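Alr2269 protein (PDB 3MC9) probably takes part in outer-membrane beta-barrel biogenesis as a cyanobacterial Omp85, through periplasmic POTRA domains like the two modelled here. Local coordinates at residues E66-R70 with E81-Y85. Sequence-based numbering, arbitrary orientation.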
ATOM      1  N   GLU A  66     -25.817   3.289  -1.501  1.00 35.57           N
ATOM      2  CA  GLU A  66     -24.878   3.772  -2.522  1.00 36.57           C
ATOM      3  C   GLU A  66     -23.429   3.619  -2.070  1.00 35.46           C
ATOM      4  O   GLU A  66     -23.108   3.851  -0.912  1.00 34.07           O
ATOM      5  CB  GLU A  66     -25.158   5.243  -2.828  1.00 38.06           C
ATOM      6  CG  GLU A  66     -25.058   5.578  -4.308  1.00 42.90           C
ATOM      7  CD  GLU A  66     -25.310   7.053  -4.627  1.00 48.90           C
ATOM      8  OE1 GLU A  66     -26.036   7.737  -3.867  1.00 52.06           O
ATOM      9  OE2 GLU A  66     -24.786   7.525  -5.661  1.00 53.13           O
ATOM     10  N   VAL A  67     -22.573   3.182  -2.989  1.00 35.83           N
ATOM     11  CA  VAL A  67     -21.136   3.133  -2.742  1.00 35.86           C
ATOM     12  C   VAL A  67     -20.464   4.047  -3.729  1.00 37.24           C
ATOM     13  O   VAL A  67     -20.673   3.925  -4.934  1.00 38.31           O
ATOM     14  CB  VAL A  67     -20.545   1.706  -2.872  1.00 35.63           C
ATOM     15  CG1 VAL A  67     -19.003   1.746  -2.710  1.00 33.34           C
ATOM     16  CG2 VAL A  67     -21.160   0.795  -1.825  1.00 32.65           C
ATOM     17  N   LEU A  68     -19.683   4.984  -3.213  1.00 38.40           N
ATOM     18  CA  LEU A  68     -18.908   5.893  -4.049  1.00 40.21           C
ATOM     19  C   LEU A  68     -17.426   5.625  -3.762  1.00 40.36           C
ATOM     20  O   LEU A  68     -17.029   5.421  -2.609  1.00 39.72           O
ATOM     21  CB  LEU A  68     -19.259   7.365  -3.755  1.00 40.85           C
ATOM     22  CG  LEU A  68     -20.736   7.808  -3.771  1.00 42.87           C
ATOM     23  CD1 LEU A  68     -20.884   9.354  -3.606  1.00 44.56           C
ATOM     24  CD2 LEU A  68     -21.423   7.362  -5.042  1.00 44.20           C
ATOM     25  N   VAL A  69     -16.620   5.583  -4.814  1.00 41.50           N
ATOM     26  CA  VAL A  69     -15.171   5.458  -4.672  1.00 42.03           C
ATOM     27  C   VAL A  69     -14.591   6.769  -5.158  1.00 43.67           C
ATOM     28  O   VAL A  69     -14.842   7.148  -6.292  1.00 44.63           O
ATOM     29  CB  VAL A  69     -14.619   4.312  -5.518  1.00 41.89           C
ATOM     30  CG1 VAL A  69     -13.094   4.320  -5.476  1.00 42.35           C
ATOM     31  CG2 VAL A  69     -15.179   2.975  -5.032  1.00 40.78           C
ATOM     32  N   ARG A  70     -13.847   7.470  -4.304  1.00 45.03           N
ATOM     33  CA  ARG A  70     -13.387   8.829  -4.617  1.00 47.12           C
ATOM     34  C   ARG A  70     -11.902   9.020  -4.320  1.00 47.42           C
ATOM     35  O   ARG A  70     -11.402   8.477  -3.348  1.00 46.22           O
ATOM     36  CB  ARG A  70     -14.173   9.872  -3.802  1.00 47.82           C
ATOM     37  CG  ARG A  70     -15.651   9.996  -4.147  1.00 50.22           C
ATOM     38  CD  ARG A  70     -15.859  10.489  -5.577  1.00 54.21           C
ATOM     39  NE  ARG A  70     -17.277  10.631  -5.908  1.00 57.48           N
ATOM     40  CZ  ARG A  70     -18.004   9.752  -6.605  1.00 59.63           C
ATOM     41  NH1 ARG A  70     -19.292  10.007  -6.832  1.00 60.31           N
ATOM     42  NH2 ARG A  70     -17.468   8.624  -7.084  1.00 59.81           N
ATOM     43  N   GLU A  81     -10.243   2.893  -9.756  1.00 49.85           N
ATOM     44  CA  GLU A  81     -11.594   2.779  -9.213  1.00 49.32           C
ATOM     45  C   GLU A  81     -12.063   1.314  -9.263  1.00 48.56           C
ATOM     46  O   GLU A  81     -12.634   0.784  -8.302  1.00 47.55           O
ATOM     47  CB  GLU A  81     -12.557   3.670  -9.999  1.00 50.27           C
ATOM     48  CG  GLU A  81     -13.797   4.052  -9.225  1.00 51.25           C
ATOM     49  CD  GLU A  81     -14.867   4.708 -10.092  1.00 52.94           C
ATOM     50  OE1 GLU A  81     -14.519   5.414 -11.054  1.00 56.16           O
ATOM     51  OE2 GLU A  81     -16.055   4.523  -9.803  1.00 52.20           O
ATOM     52  N   THR A  82     -11.803   0.679 -10.400  1.00 48.60           N
ATOM     53  CA  THR A  82     -12.109  -0.727 -10.612  1.00 48.53           C
ATOM     54  C   THR A  82     -11.397  -1.614  -9.602  1.00 47.21           C
ATOM     55  O   THR A  82     -11.970  -2.577  -9.104  1.00 46.95           O
ATOM     56  CB  THR A  82     -11.712  -1.152 -12.034  1.00 49.83           C
ATOM     57  OG1 THR A  82     -12.403  -0.322 -12.978  1.00 51.26           O
ATOM     58  CG2 THR A  82     -12.043  -2.619 -12.296  1.00 49.60           C
ATOM     59  N   GLN A  83     -10.142  -1.292  -9.319  1.00 46.69           N
ATOM     60  CA  GLN A  83      -9.364  -2.012  -8.305  1.00 45.74           C
ATOM     61  C   GLN A  83     -10.096  -2.007  -6.972  1.00 44.00           C
ATOM     62  O   GLN A  83     -10.202  -3.035  -6.321  1.00 44.50           O
ATOM     63  CB  GLN A  83      -7.985  -1.369  -8.110  1.00 45.71           C
ATOM     64  CG  GLN A  83      -6.993  -1.667  -9.208  1.00 47.58           C
ATOM     65  CD  GLN A  83      -6.494  -3.094  -9.164  1.00 48.35           C
ATOM     66  OE1 GLN A  83      -6.337  -3.733 -10.197  1.00 50.51           O
ATOM     67  NE2 GLN A  83      -6.263  -3.606  -7.969  1.00 46.68           N
ATOM     68  N   VAL A  84     -10.578  -0.837  -6.565  1.00 42.58           N
ATOM     69  CA  VAL A  84     -11.358  -0.715  -5.328  1.00 41.20           C
ATOM     70  C   VAL A  84     -12.629  -1.581  -5.388  1.00 40.93           C
ATOM     71  O   VAL A  84     -12.876  -2.391  -4.487  1.00 40.78           O
ATOM     72  CB  VAL A  84     -11.711   0.764  -5.020  1.00 41.13           C
ATOM     73  CG1 VAL A  84     -12.662   0.875  -3.832  1.00 39.88           C
ATOM     74  CG2 VAL A  84     -10.445   1.573  -4.775  1.00 39.77           C
ATOM     75  N   TYR A  85     -13.407  -1.443  -6.460  1.00 41.17           N
ATOM     76  CA  TYR A  85     -14.685  -2.170  -6.582  1.00 41.02           C
ATOM     77  C   TYR A  85     -14.470  -3.685  -6.568  1.00 40.94           C
ATOM     78  O   TYR A  85     -15.255  -4.410  -5.972  1.00 40.35           O
ATOM     79  CB  TYR A  85     -15.504  -1.718  -7.811  1.00 41.69           C
ATOM     80  CG  TYR A  85     -16.331  -0.451  -7.577  1.00 42.06           C
ATOM     81  CD1 TYR A  85     -17.414  -0.452  -6.702  1.00 41.57           C
ATOM     82  CD2 TYR A  85     -16.028   0.739  -8.231  1.00 42.58           C
ATOM     83  CE1 TYR A  85     -18.167   0.699  -6.485  1.00 41.06           C
ATOM     84  CE2 TYR A  85     -16.779   1.897  -8.017  1.00 42.91           C
ATOM     85  CZ  TYR A  85     -17.845   1.871  -7.148  1.00 42.36           C
ATOM     86  OH  TYR A  85     -18.577   3.022  -6.927  1.00 42.17           O
TER
HETATM   87  O   HOH W   1     -17.698   5.209  -7.569  1.00 41.82           O
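V69 and Y85 make the main join in a helix-on-sheet contact, where helix 78-87 packs against strand 62-71, the first strand of the N-terminal POTRA domain. V69 CG2 sits over one face of the Y85 ring, 3.8 Å from its centroid, a CH-pi contact displaced toward the rim. The same methyl presses on CG1 of V84, the residue just before Y85, at a tight 3.5 Å, tip to tip. With chi1 at 173°, V69 CG1 points away from the backbone N and, together with CB, rests on the aliphatic CG of E81. The helix is the first of two covering one face of the POTRA sheet, and the axes of 81-85 and 66-70 run at 138°. Along one edge of the strand, L68 and R70 pair through their backbones with F132 of strand 127-136. Y85 lays its ring alongside the strand: CE1 meets V67 CG1 at 4.0 Å and OH lies 3.0 Å from V67 O, a bond left uncertain by another acceptor within reach. A water at the ring edge accepts from V69 N and donates to E81 OE2. R70 NH2 bonds V69 O from above the carbonyl plane, with L68 CB over the centre of one guanidinium face.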